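Local coordinates for protein 2-aminomuconate 6-semialdehyde dehydrogenase (Burkholderia cenocepacia, PDB 4U3W) that probably oxidises 2-aminomuconate 6-semialdehyde to 2-aminomuconate with a nicotinamide cofactor, as a member of the aldehyde dehydrogenase family, at residues 97-102 against 120-125; 104-109 against 173-178; 110-115 against 299-304; 351-356 against 408-413; 378-383 against 387-392. One frame throughout, in Å; residues are numbered along the deposited sequence. Where two conformers were deposited one is given.

Contact 1: residues 97-102 against 120-125; sequences ARFDEF and LDIARG. With EDO (1,2-ethanediol), chain F.
F99 and F102, one helical turn apart on helix 99-110, grip I122 of helix 114-138; together they form an apolar helix-helix contact in an aldehyde dehydrogenase fold. The main interaction is CH-pi: the branch methyl CG2 of I122 lies over one face of the F99 ring, 3.9 Å from its centroid and 29° off the ring normal. Toward that ring's rim, I122 CG2 comes to 3.6 Å from F99 CE2. F99 reaches this place because its CG stands anti to the backbone N (chi1 -174°), which sends the ring out toward the partner helix. Plain apolar packing completes the grip. F102 offers its stem rather than its ring, with CB 3.9 Å from I122 CG2, and turns the ring itself to L207 and V211 of helix 203-214; the other arm of I122 ends in CD1, 3.9 Å from F102 O. The charged groups look elsewhere: R98, the N-cap of helix 99-110, takes E101 side-on, NE to OE2 and NH2 to OE1, and NH2 also bridges to E210. Beside the ring contact a bound 1,2-ethanediol, probably from the crystallisation liquor, rests its C2 3.7 Å from A123 CB.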
# COMPACT_ATOMS: atom_id res chain seq x y z
N ALA A 97 16.62 29.31 11.97
CA ALA A 97 17.71 30.20 12.41
C ALA A 97 17.39 31.68 12.15
O ALA A 97 18.00 32.59 12.74
CB ALA A 97 19.04 29.79 11.71
N ARG A 98 16.46 31.95 11.25
CA ARG A 98 16.05 33.31 10.99
C ARG A 98 14.55 33.50 11.25
O ARG A 98 13.90 34.27 10.55
CB ARG A 98 16.41 33.71 9.55
CG ARG A 98 17.94 33.66 9.27
CD ARG A 98 18.28 34.03 7.84
NE ARG A 98 18.03 35.46 7.58
CZ ARG A 98 18.21 35.98 6.37
NH1 ARG A 98 18.62 35.17 5.42
NH2 ARG A 98 17.97 37.25 6.11
N PHE A 99 14.02 32.78 12.24
CA PHE A 99 12.57 32.68 12.41
C PHE A 99 11.93 34.05 12.58
O PHE A 99 10.93 34.36 11.89
CB PHE A 99 12.24 31.75 13.61
CG PHE A 99 10.76 31.47 13.80
CD1 PHE A 99 9.96 32.34 14.53
CD2 PHE A 99 10.19 30.29 13.33
CE1 PHE A 99 8.59 32.05 14.76
CE2 PHE A 99 8.81 30.00 13.55
CZ PHE A 99 8.02 30.89 14.23
N ASP A 100 12.50 34.90 13.44
CA ASP A 100 11.90 36.22 13.66
C ASP A 100 11.92 37.13 12.42
O ASP A 100 11.02 37.95 12.23
CB ASP A 100 12.58 36.93 14.82
CG ASP A 100 12.24 36.29 16.17
OD1 ASP A 100 11.36 35.40 16.24
OD2 ASP A 100 12.83 36.71 17.18
N GLU A 101 12.97 37.06 11.61
CA GLU A 101 12.99 37.79 10.35
C GLU A 101 11.88 37.34 9.41
O GLU A 101 11.33 38.14 8.69
CB GLU A 101 14.32 37.58 9.60
CG GLU A 101 15.49 38.37 10.13
CD GLU A 101 16.72 38.13 9.28
OE1 GLU A 101 16.79 38.70 8.17
OE2 GLU A 101 17.59 37.34 9.69
N PHE A 102 11.65 36.02 9.33
CA PHE A 102 10.62 35.51 8.44
C PHE A 102 9.27 36.01 8.89
O PHE A 102 8.46 36.46 8.08
CB PHE A 102 10.64 33.97 8.40
CG PHE A 102 11.57 33.42 7.35
CD1 PHE A 102 12.93 33.22 7.61
CD2 PHE A 102 11.09 33.14 6.07
CE1 PHE A 102 13.78 32.76 6.61
CE2 PHE A 102 11.95 32.68 5.04
CZ PHE A 102 13.27 32.48 5.31
N LEU A 120 0.93 29.85 12.61
CA LEU A 120 0.31 29.26 11.44
C LEU A 120 1.21 29.44 10.22
O LEU A 120 1.41 28.51 9.48
CB LEU A 120 -1.07 29.88 11.17
N ASP A 121 1.75 30.62 10.00
CA ASP A 121 2.52 30.83 8.75
C ASP A 121 3.95 30.25 8.77
O ASP A 121 4.27 29.30 8.01
CB ASP A 121 2.59 32.33 8.44
CG ASP A 121 1.19 32.93 8.09
OD1 ASP A 121 0.77 32.89 6.91
OD2 ASP A 121 0.53 33.48 8.97
N ILE A 122 4.81 30.78 9.62
CA ILE A 122 6.23 30.46 9.54
C ILE A 122 6.48 29.06 10.08
O ILE A 122 7.21 28.26 9.46
CB ILE A 122 7.07 31.50 10.30
CG1 ILE A 122 6.80 32.93 9.76
CG2 ILE A 122 8.57 31.15 10.20
CD1 ILE A 122 6.73 32.99 8.18
N ALA A 123 5.82 28.70 11.18
CA ALA A 123 6.00 27.37 11.75
C ALA A 123 5.60 26.24 10.78
O ALA A 123 6.32 25.24 10.63
CB ALA A 123 5.21 27.25 13.12
N ARG A 124 4.46 26.39 10.10
CA ARG A 124 4.03 25.37 9.16
C ARG A 124 4.86 25.39 7.89
O ARG A 124 5.07 24.36 7.25
CB ARG A 124 2.55 25.53 8.83
N GLY A 125 5.35 26.57 7.53
CA GLY A 125 6.29 26.72 6.43
C GLY A 125 7.51 25.82 6.65
O GLY A 125 7.97 25.13 5.72
C1 EDO F . 8.71 24.40 13.11
O1 EDO F . 7.53 24.09 12.35
C2 EDO F . 8.64 25.87 13.51
O2 EDO F . 9.68 26.17 14.45

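Contact 2: residues 104-109 against 173-178; sequences AAEVAD and NLPLLL
The first turn of helix 175-188, which opens at the Asn-x-Pro of N173 to P175, receives the carboxylate of E106 from helix 99-110. E106 OE2 accepts the backbone N-H of L176 at 2.8 Å in an almost straight bond (174°), through the syn lone pair. A bend at chi2 (78°) turns the carboxylate onto the helix end. The same oxygen accepts a hydrogen bond from water 1 at 2.8 Å, and this water in turn accepts from L177 N at 2.9 Å, so that OE2 serves two successive amides, one directly and one through water. Proline has no N-H to give; instead the ring of P175 packs close, its CD 3.1 Å from E106 OE2, while L176 CB lies 3.5 Å from that oxygen. The second oxygen, OE1, is bonded to S204 OG of helix 203-214, which fixes the rotation of the group. Set at a helix N terminus, the buried charge is probably stabilised by the helix dipole, which would partly offset the nearby carboxylate of D121. Residues N173 to P175 belong to the Pro-Trp-Asn-x-Pro motif of aldehyde dehydrogenases, here at the start of the helix that links parallel strands 153-169 and 192-196 in a beta-alpha-beta unit typical of the cofactor-binding domain.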
# COMPACT_ATOMS: atom_id res chain seq x y z
N ALA A 104 8.66 38.77 10.58
CA ALA A 104 8.50 40.21 10.34
C ALA A 104 8.22 40.54 8.85
O ALA A 104 7.46 41.44 8.54
CB ALA A 104 9.75 40.96 10.82
N ALA A 105 8.85 39.78 7.94
CA ALA A 105 8.63 39.94 6.50
C ALA A 105 7.17 39.57 6.16
O ALA A 105 6.49 40.30 5.46
CB ALA A 105 9.61 39.04 5.71
N GLU A 106 6.69 38.46 6.71
CA GLU A 106 5.35 38.00 6.43
C GLU A 106 4.33 39.00 6.96
O GLU A 106 3.39 39.37 6.25
CB GLU A 106 5.11 36.61 7.05
CG GLU A 106 3.91 35.87 6.49
CD GLU A 106 4.22 35.23 5.11
OE1 GLU A 106 5.06 35.76 4.37
OE2 GLU A 106 3.61 34.20 4.78
N VAL A 107 4.52 39.44 8.21
CA VAL A 107 3.66 40.48 8.80
C VAL A 107 3.68 41.79 7.98
O VAL A 107 2.62 42.42 7.75
CB VAL A 107 4.11 40.77 10.27
CG1 VAL A 107 3.38 41.95 10.80
CG2 VAL A 107 3.86 39.51 11.16
N ALA A 108 4.87 42.20 7.54
CA ALA A 108 4.96 43.49 6.81
C ALA A 108 4.17 43.44 5.50
O ALA A 108 3.45 44.39 5.17
CB ALA A 108 6.42 43.85 6.55
N ASP A 109 4.28 42.31 4.76
CA ASP A 109 3.57 42.11 3.49
C ASP A 109 2.06 41.94 3.64
O ASP A 109 1.29 42.42 2.80
CB ASP A 109 4.11 40.86 2.78
CG ASP A 109 5.41 41.13 2.01
OD1 ASP A 109 6.00 42.23 2.12
OD2 ASP A 109 5.87 40.16 1.36
N ASN A 173 -2.23 35.01 -0.22
CA ASN A 173 -2.96 34.92 1.07
C ASN A 173 -2.17 34.22 2.18
O ASN A 173 -2.15 34.67 3.34
CB ASN A 173 -4.34 34.27 0.91
CG ASN A 173 -4.28 32.81 0.47
OD1 ASN A 173 -3.60 32.48 -0.49
ND2 ASN A 173 -4.97 31.93 1.18
N LEU A 174 -1.47 33.16 1.88
CA LEU A 174 -0.68 32.60 2.98
C LEU A 174 0.68 32.40 2.39
O LEU A 174 1.02 31.28 2.02
CB LEU A 174 -1.26 31.29 3.49
CG LEU A 174 -2.62 31.27 4.16
CD1 LEU A 174 -3.10 29.84 4.31
CD2 LEU A 174 -2.60 31.97 5.53
N PRO A 175 1.43 33.49 2.21
CA PRO A 175 2.53 33.48 1.23
C PRO A 175 3.60 32.42 1.49
O PRO A 175 3.88 31.61 0.61
CB PRO A 175 3.15 34.89 1.35
CG PRO A 175 2.05 35.74 1.91
CD PRO A 175 1.24 34.82 2.82
N LEU A 176 4.21 32.43 2.67
CA LEU A 176 5.29 31.48 2.86
C LEU A 176 4.70 30.06 2.90
O LEU A 176 5.29 29.15 2.30
CB LEU A 176 6.11 31.80 4.12
CG LEU A 176 7.30 30.84 4.22
CD1 LEU A 176 8.38 31.15 3.13
CD2 LEU A 176 7.90 30.81 5.57
N LEU A 177 3.57 29.86 3.58
CA LEU A 177 3.01 28.52 3.78
C LEU A 177 2.74 27.82 2.45
O LEU A 177 3.15 26.65 2.22
CB LEU A 177 1.71 28.59 4.63
CG LEU A 177 0.98 27.33 5.13
CD1 LEU A 177 -0.02 27.66 6.25
CD2 LEU A 177 0.25 26.58 4.05
N LEU A 178 2.03 28.51 1.56
CA LEU A 178 1.63 27.91 0.31
C LEU A 178 2.79 27.84 -0.71
O LEU A 178 2.79 26.96 -1.58
CB LEU A 178 0.44 28.69 -0.27
CG LEU A 178 -0.76 28.52 0.69
CD1 LEU A 178 -1.96 29.32 0.21
CD2 LEU A 178 -1.12 27.03 0.83
O HOH W 1 2.08 31.86 5.11

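Contact 3: residues 110-115 against 299-304; sequences TGRPVA and FTNAGQ
R112 brings NH1 up to N301, the first of three successive residues, N301, A302 and G303, with left-handed helical backbone angles. The contact is close yet poorly bonded: R112 NH1 comes to 3.1 Å from N301 CA, and its bond to N301 OD1 is weak, 3.2 Å long and bent to 124°. The guanidinium and amide planes stand 88° apart, so no flat pairing is made. The firmer partner of R112 is D121, which forms a salt bridge with NE; the arginine chain runs extended from CG to NE to get there. Beside it, T300 CG2 packs 4.1 Å from R112 NH2. Behind the amide, N301 ND2 gives to Q304 O at 3.0 Å and also to N173 O, while N301 O takes Q304 NE2 and Q304 N from opposite faces of its plane. These bonds lock the tight left-handed turn and set the rotation of the amide. On the other side, T110 OG1 accepts R112 N at 3.2 Å, an ST turn at the end of helix 99-110. The residues F299 to Q304 fit the start of the Phe-x-x-x-Gly-Gln-x-Cys signature, the loop that in aldehyde dehydrogenases carries the nucleophilic cysteine.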
# COMPACT_ATOMS: atom_id res chain seq x y z
N THR A 110 1.62 41.23 4.68
CA THR A 110 0.20 40.86 4.77
C THR A 110 -0.61 41.55 5.86
O THR A 110 -1.82 41.53 5.79
CB THR A 110 0.03 39.38 5.03
OG1 THR A 110 0.53 39.07 6.34
CG2 THR A 110 0.79 38.58 3.91
N GLY A 111 0.03 42.17 6.85
CA GLY A 111 -0.70 42.79 7.96
C GLY A 111 -1.19 41.77 8.98
O GLY A 111 -1.92 42.11 9.89
N ARG A 112 -0.77 40.51 8.84
CA ARG A 112 -1.33 39.42 9.66
C ARG A 112 -0.91 39.60 11.12
O ARG A 112 0.22 39.97 11.37
CB ARG A 112 -0.83 38.06 9.15
CG ARG A 112 -1.63 36.85 9.73
CD ARG A 112 -1.63 35.64 8.78
NE ARG A 112 -2.08 34.42 9.46
CZ ARG A 112 -3.35 34.18 9.81
NH1 ARG A 112 -4.28 35.06 9.51
NH2 ARG A 112 -3.69 33.06 10.43
N PRO A 113 -1.82 39.37 12.07
CA PRO A 113 -1.42 39.56 13.48
C PRO A 113 -0.17 38.71 13.81
O PRO A 113 -0.06 37.54 13.37
CB PRO A 113 -2.65 39.08 14.27
CG PRO A 113 -3.83 39.45 13.37
CD PRO A 113 -3.27 39.18 11.92
N VAL A 114 0.77 39.29 14.55
CA VAL A 114 2.05 38.62 14.78
C VAL A 114 1.94 37.22 15.35
O VAL A 114 2.64 36.29 14.87
CB VAL A 114 2.95 39.47 15.69
CG1 VAL A 114 4.30 38.74 15.97
CG2 VAL A 114 3.24 40.80 15.03
N ALA A 115 1.09 37.03 16.37
CA ALA A 115 1.00 35.73 17.02
C ALA A 115 0.56 34.65 16.04
O ALA A 115 0.96 33.48 16.16
CB ALA A 115 0.03 35.80 18.23
N PHE A 299 -13.55 34.06 9.56
CA PHE A 299 -12.77 35.31 9.69
C PHE A 299 -11.26 35.12 9.88
O PHE A 299 -10.53 36.10 9.99
CB PHE A 299 -13.34 36.14 10.83
CG PHE A 299 -14.84 36.40 10.70
CD1 PHE A 299 -15.37 36.95 9.52
CD2 PHE A 299 -15.71 36.11 11.76
CE1 PHE A 299 -16.77 37.20 9.40
CE2 PHE A 299 -17.08 36.36 11.65
CZ PHE A 299 -17.61 36.92 10.45
N THR A 300 -10.77 33.87 9.87
CA THR A 300 -9.33 33.62 9.88
C THR A 300 -8.64 34.37 8.71
O THR A 300 -9.13 34.32 7.57
CB THR A 300 -9.01 32.11 9.77
OG1 THR A 300 -9.40 31.44 11.00
CG2 THR A 300 -7.50 31.86 9.52
N ASN A 301 -7.53 35.05 8.98
CA ASN A 301 -6.80 35.81 7.90
C ASN A 301 -7.72 36.80 7.20
O ASN A 301 -7.62 36.96 5.97
CB ASN A 301 -6.18 34.82 6.84
CG ASN A 301 -5.00 35.42 6.03
OD1 ASN A 301 -4.18 36.18 6.56
ND2 ASN A 301 -4.90 35.05 4.73
N ALA A 302 -8.62 37.41 7.95
CA ALA A 302 -9.63 38.33 7.42
C ALA A 302 -10.47 37.68 6.31
O ALA A 302 -10.86 38.35 5.36
CB ALA A 302 -8.97 39.66 6.93
N GLY A 303 -10.75 36.37 6.45
CA GLY A 303 -11.57 35.65 5.46
C GLY A 303 -10.83 35.36 4.14
O GLY A 303 -11.43 34.92 3.16
N GLN A 304 -9.52 35.57 4.12
CA GLN A 304 -8.72 35.39 2.89
C GLN A 304 -8.01 34.00 2.85
O GLN A 304 -6.78 33.90 2.76
CB GLN A 304 -7.70 36.52 2.77
CG GLN A 304 -8.32 37.93 2.71
CD GLN A 304 -7.24 39.04 2.79
OE1 GLN A 304 -7.11 39.87 1.87
NE2 GLN A 304 -6.49 39.08 3.91
O HOH W 2 -3.76 40.42 3.91

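Contact 4: residues 351-356 against 408-413; sequences RGHRDK and EIFGPV
The imidazole of H353 meets F410 edge-on: F410 O sits at the ring edge, nearly in the imidazole plane, and H353 NE2 in turn lies at the edge of the F410 ring. The contact joins the first turn of helix 351-366 to the Glu-x-Phe-Gly-Pro motif of aldehyde dehydrogenases, a loop that in relatives borders the cofactor pocket. Obliquely to the imidazole lies I409 O, 3.8 Å from H353 CE1, and W172 meets both aromatic rings. On the same helix the guanidinium of R351 has R354 CZ off-centre over one face, and the two arginines turn to backbone carbonyls, R351 NH1 to G387 O and D385 O, R354 NH2 to F389 O. The one direct bond of the contact is firm: H353 NE2 donates a hydrogen bond to F410 O at 2.8 Å and 165°, from 41° above the carbonyl plane. This fixes the proton on NE2. With chi1 near trans (-175°), the imidazole swings away from its own amide nitrogen and toward the 408-413 loop. Beside the bond, F410 CB packs 3.9 Å from H353 CE1. E310 also holds the loop, its carboxylate taking the N-H of I409 and of F410. Farther on, P412 centres an inverse gamma turn, closed by a weak bond from V413 N to G411 O of 3.1 Å.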
# COMPACT_ATOMS: atom_id res chain seq x y z
N ARG A 351 -5.60 47.69 -1.34
CA ARG A 351 -6.80 48.52 -1.46
C ARG A 351 -7.65 48.11 -2.66
O ARG A 351 -8.87 48.24 -2.62
CB ARG A 351 -6.46 50.02 -1.52
CG ARG A 351 -6.28 50.55 -0.09
CD ARG A 351 -5.81 51.99 -0.02
NE ARG A 351 -6.92 52.93 -0.18
CZ ARG A 351 -7.60 53.50 0.81
NH1 ARG A 351 -7.32 53.23 2.08
NH2 ARG A 351 -8.57 54.37 0.53
N GLY A 352 -7.01 47.61 -3.70
CA GLY A 352 -7.71 47.01 -4.83
C GLY A 352 -8.56 45.82 -4.41
O GLY A 352 -9.73 45.67 -4.82
N HIS A 353 -8.01 44.93 -3.59
CA HIS A 353 -8.84 43.82 -3.15
C HIS A 353 -9.97 44.32 -2.27
O HIS A 353 -11.11 43.83 -2.35
CB HIS A 353 -8.02 42.75 -2.41
CG HIS A 353 -8.83 41.54 -2.04
ND1 HIS A 353 -9.52 40.80 -2.97
CD2 HIS A 353 -9.03 40.92 -0.85
CE1 HIS A 353 -10.15 39.80 -2.37
NE2 HIS A 353 -9.86 39.85 -1.08
N ARG A 354 -9.68 45.26 -1.40
CA ARG A 354 -10.74 45.82 -0.61
C ARG A 354 -11.86 46.43 -1.48
O ARG A 354 -13.04 46.30 -1.16
CB ARG A 354 -10.19 46.88 0.32
CG ARG A 354 -11.31 47.50 1.03
CD ARG A 354 -10.87 48.35 2.11
NE ARG A 354 -10.65 49.70 1.65
CZ ARG A 354 -10.39 50.68 2.50
NH1 ARG A 354 -10.18 51.89 2.01
NH2 ARG A 354 -10.34 50.41 3.85
N ASP A 355 -11.49 47.08 -2.58
CA ASP A 355 -12.50 47.61 -3.49
C ASP A 355 -13.43 46.50 -3.99
O ASP A 355 -14.64 46.70 -4.06
CB ASP A 355 -11.87 48.29 -4.71
CG ASP A 355 -11.22 49.64 -4.39
OD1 ASP A 355 -11.57 50.25 -3.36
OD2 ASP A 355 -10.35 50.08 -5.19
N LYS A 356 -12.87 45.35 -4.36
CA LYS A 356 -13.71 44.23 -4.83
C LYS A 356 -14.65 43.76 -3.70
O LYS A 356 -15.85 43.62 -3.93
CB LYS A 356 -12.86 43.04 -5.32
N GLU A 408 -17.29 33.56 -5.08
CA GLU A 408 -16.26 33.63 -4.04
C GLU A 408 -15.96 35.12 -3.81
O GLU A 408 -15.65 35.82 -4.76
CB GLU A 408 -15.00 32.85 -4.48
CG GLU A 408 -13.80 32.97 -3.54
CD GLU A 408 -12.61 32.16 -4.01
OE1 GLU A 408 -12.13 32.41 -5.15
OE2 GLU A 408 -12.14 31.29 -3.24
N ILE A 409 -16.02 35.59 -2.57
CA ILE A 409 -15.70 37.00 -2.25
C ILE A 409 -14.26 37.17 -1.73
O ILE A 409 -13.58 38.14 -2.08
CB ILE A 409 -16.70 37.57 -1.23
CG1 ILE A 409 -18.09 37.56 -1.83
CG2 ILE A 409 -16.32 38.98 -0.85
CD1 ILE A 409 -19.26 37.86 -0.77
N PHE A 410 -13.80 36.20 -0.92
CA PHE A 410 -12.43 36.17 -0.40
C PHE A 410 -12.18 37.36 0.55
O PHE A 410 -11.10 37.99 0.53
CB PHE A 410 -11.40 36.14 -1.57
CG PHE A 410 -10.22 35.20 -1.31
CD1 PHE A 410 -10.37 33.82 -1.46
CD2 PHE A 410 -8.96 35.70 -0.93
CE1 PHE A 410 -9.27 32.92 -1.20
CE2 PHE A 410 -7.84 34.83 -0.70
CZ PHE A 410 -8.00 33.42 -0.82
N GLY A 411 -13.20 37.65 1.36
CA GLY A 411 -13.17 38.63 2.44
C GLY A 411 -13.80 38.03 3.72
O GLY A 411 -14.19 36.85 3.71
N PRO A 412 -13.85 38.82 4.82
CA PRO A 412 -14.32 38.38 6.14
C PRO A 412 -15.82 38.49 6.23
O PRO A 412 -16.37 39.42 6.81
CB PRO A 412 -13.64 39.36 7.12
CG PRO A 412 -13.55 40.69 6.27
CD PRO A 412 -13.26 40.18 4.84
N VAL A 413 -16.48 37.51 5.63
CA VAL A 413 -17.92 37.54 5.52
C VAL A 413 -18.46 36.11 5.46
O VAL A 413 -17.80 35.18 4.98
CB VAL A 413 -18.35 38.37 4.28
CG1 VAL A 413 -17.90 37.69 2.96
CG2 VAL A 413 -19.83 38.64 4.29

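Contact 5: residues 378-383 against 387-392; sequences PSFGDA and GAFVMP
P378 and F380 press against F389 at the tight end of this contact. F380 stands edge-on to the face of F389, a T-shaped pair with centroids 5.2 Å apart and planes at 74°; the touching atoms are F380 CE2 and F389 CD2, at 3.6 Å. At the base of the F389 ring, P378 CG fits against F389 CB at 3.5 Å, the two side chains crossing at about a right angle. P378 also reaches one face of F380, with CB 4.1 Å above the ring plane but off-centre, near the rim, so the proline wedges between the two phenylalanines. Less certain is M391, modelled in two conformers: in the one given, SD comes to 3.6 Å from P378 CB. Past F380 the 378-383 side is the loose one: G381, D382 and A383 are exposed, and the segments approach there only by backbone, A383 O standing 3.7 Å from G387 N without a hydrogen bond. In the turn that joins the two segments, the carboxylate of D385 takes the N-H of F380 and of G381, and R384 forms a salt bridge with D382. The long loop joins antiparallel neighbours 370-373 and 393-396, a beta-hairpin connection at the margin of the seven-stranded sheet.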
# COMPACT_ATOMS: atom_id res chain seq x y z
N PRO A 378 -13.50 50.03 8.84
CA PRO A 378 -13.45 50.87 10.04
C PRO A 378 -13.00 52.28 9.73
O PRO A 378 -12.52 52.60 8.63
CB PRO A 378 -12.41 50.15 10.91
CG PRO A 378 -11.49 49.50 9.90
CD PRO A 378 -12.46 49.00 8.84
N SER A 379 -13.15 53.17 10.69
CA SER A 379 -12.63 54.52 10.52
C SER A 379 -11.69 54.85 11.72
O SER A 379 -12.18 54.99 12.88
CB SER A 379 -13.82 55.48 10.40
OG SER A 379 -13.38 56.78 10.43
N PHE A 380 -10.39 55.00 11.45
CA PHE A 380 -9.37 55.16 12.49
C PHE A 380 -8.96 56.61 12.75
O PHE A 380 -8.57 56.96 13.85
CB PHE A 380 -8.08 54.39 12.14
CG PHE A 380 -8.25 52.88 12.09
CD1 PHE A 380 -8.37 52.17 13.26
CD2 PHE A 380 -8.18 52.20 10.88
CE1 PHE A 380 -8.50 50.77 13.25
CE2 PHE A 380 -8.27 50.80 10.85
CZ PHE A 380 -8.41 50.09 12.01
N GLY A 381 -8.93 57.44 11.71
CA GLY A 381 -8.48 58.81 11.91
C GLY A 381 -6.97 58.97 11.94
O GLY A 381 -6.45 59.98 12.42
N ASP A 382 -6.25 58.00 11.41
CA ASP A 382 -4.80 58.16 11.21
C ASP A 382 -4.42 57.30 9.98
O ASP A 382 -5.31 56.87 9.24
CB ASP A 382 -4.00 57.73 12.47
CG ASP A 382 -4.30 56.31 12.95
OD1 ASP A 382 -4.56 55.41 12.11
OD2 ASP A 382 -4.31 56.05 14.19
N ALA A 383 -3.13 57.05 9.80
CA ALA A 383 -2.66 56.41 8.56
C ALA A 383 -3.18 54.97 8.37
O ALA A 383 -3.12 54.47 7.27
CB ALA A 383 -1.12 56.44 8.50
N GLY A 387 -4.60 52.17 4.72
CA GLY A 387 -4.49 50.72 4.50
C GLY A 387 -5.79 50.13 3.95
O GLY A 387 -6.62 50.83 3.30
N ALA A 388 -5.99 48.83 4.19
CA ALA A 388 -7.03 48.12 3.45
C ALA A 388 -7.93 47.37 4.38
O ALA A 388 -8.28 46.21 4.11
CB ALA A 388 -6.40 47.12 2.41
N PHE A 389 -8.33 48.01 5.49
CA PHE A 389 -9.15 47.31 6.49
C PHE A 389 -10.63 47.23 6.14
O PHE A 389 -11.20 48.18 5.61
CB PHE A 389 -9.04 47.98 7.88
CG PHE A 389 -7.68 47.84 8.51
CD1 PHE A 389 -7.39 46.73 9.31
CD2 PHE A 389 -6.70 48.80 8.27
CE1 PHE A 389 -6.16 46.60 9.93
CE2 PHE A 389 -5.43 48.66 8.86
CZ PHE A 389 -5.17 47.54 9.69
N VAL A 390 -11.24 46.10 6.48
CA VAL A 390 -12.71 46.04 6.47
C VAL A 390 -13.17 45.23 7.66
O VAL A 390 -12.40 44.45 8.23
CB VAL A 390 -13.32 45.40 5.21
CG1 VAL A 390 -12.90 46.16 3.93
CG2 VAL A 390 -12.91 43.94 5.11
N MET A 391 -14.42 45.48 8.07
CA MET A 391 -14.94 44.84 9.30
C MET A 391 -15.47 43.43 9.02
O MET A 391 -15.99 43.16 7.93
CB MET A 391 -16.06 45.69 9.96
CG MET A 391 -15.63 47.07 10.51
SD MET A 391 -14.17 47.08 11.58
CE MET A 391 -14.85 46.54 13.13
N PRO A 392 -15.36 42.53 10.02
CA PRO A 392 -16.03 41.22 9.93
C PRO A 392 -17.52 41.40 9.64
O PRO A 392 -18.16 42.19 10.30
CB PRO A 392 -15.88 40.62 11.35
CG PRO A 392 -14.90 41.47 12.08
CD PRO A 392 -14.79 42.80 11.35

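From the N terminus, contact 1 closes a short helical loop between helices 99-110 and 114-138. Contact 2 starts within that loop and reaches on to helix 175-188, crossing contact 1; contact 3 begins at the last residue of helix 99-110 and spans to the 299-304 loop, crossing both. The three touch one another: D121 of contact 1 salt-bridges R112 of contact 3, and N173 of contact 2 bonds to N301 and Q304 of contact 3. Contact 4 follows in series, joining helix 351-366 to the loop before strand 413-419, with contact 5 nested inside it. R351 and R354 tie the two together, while P412 packs on A302 and links them back to contact 3.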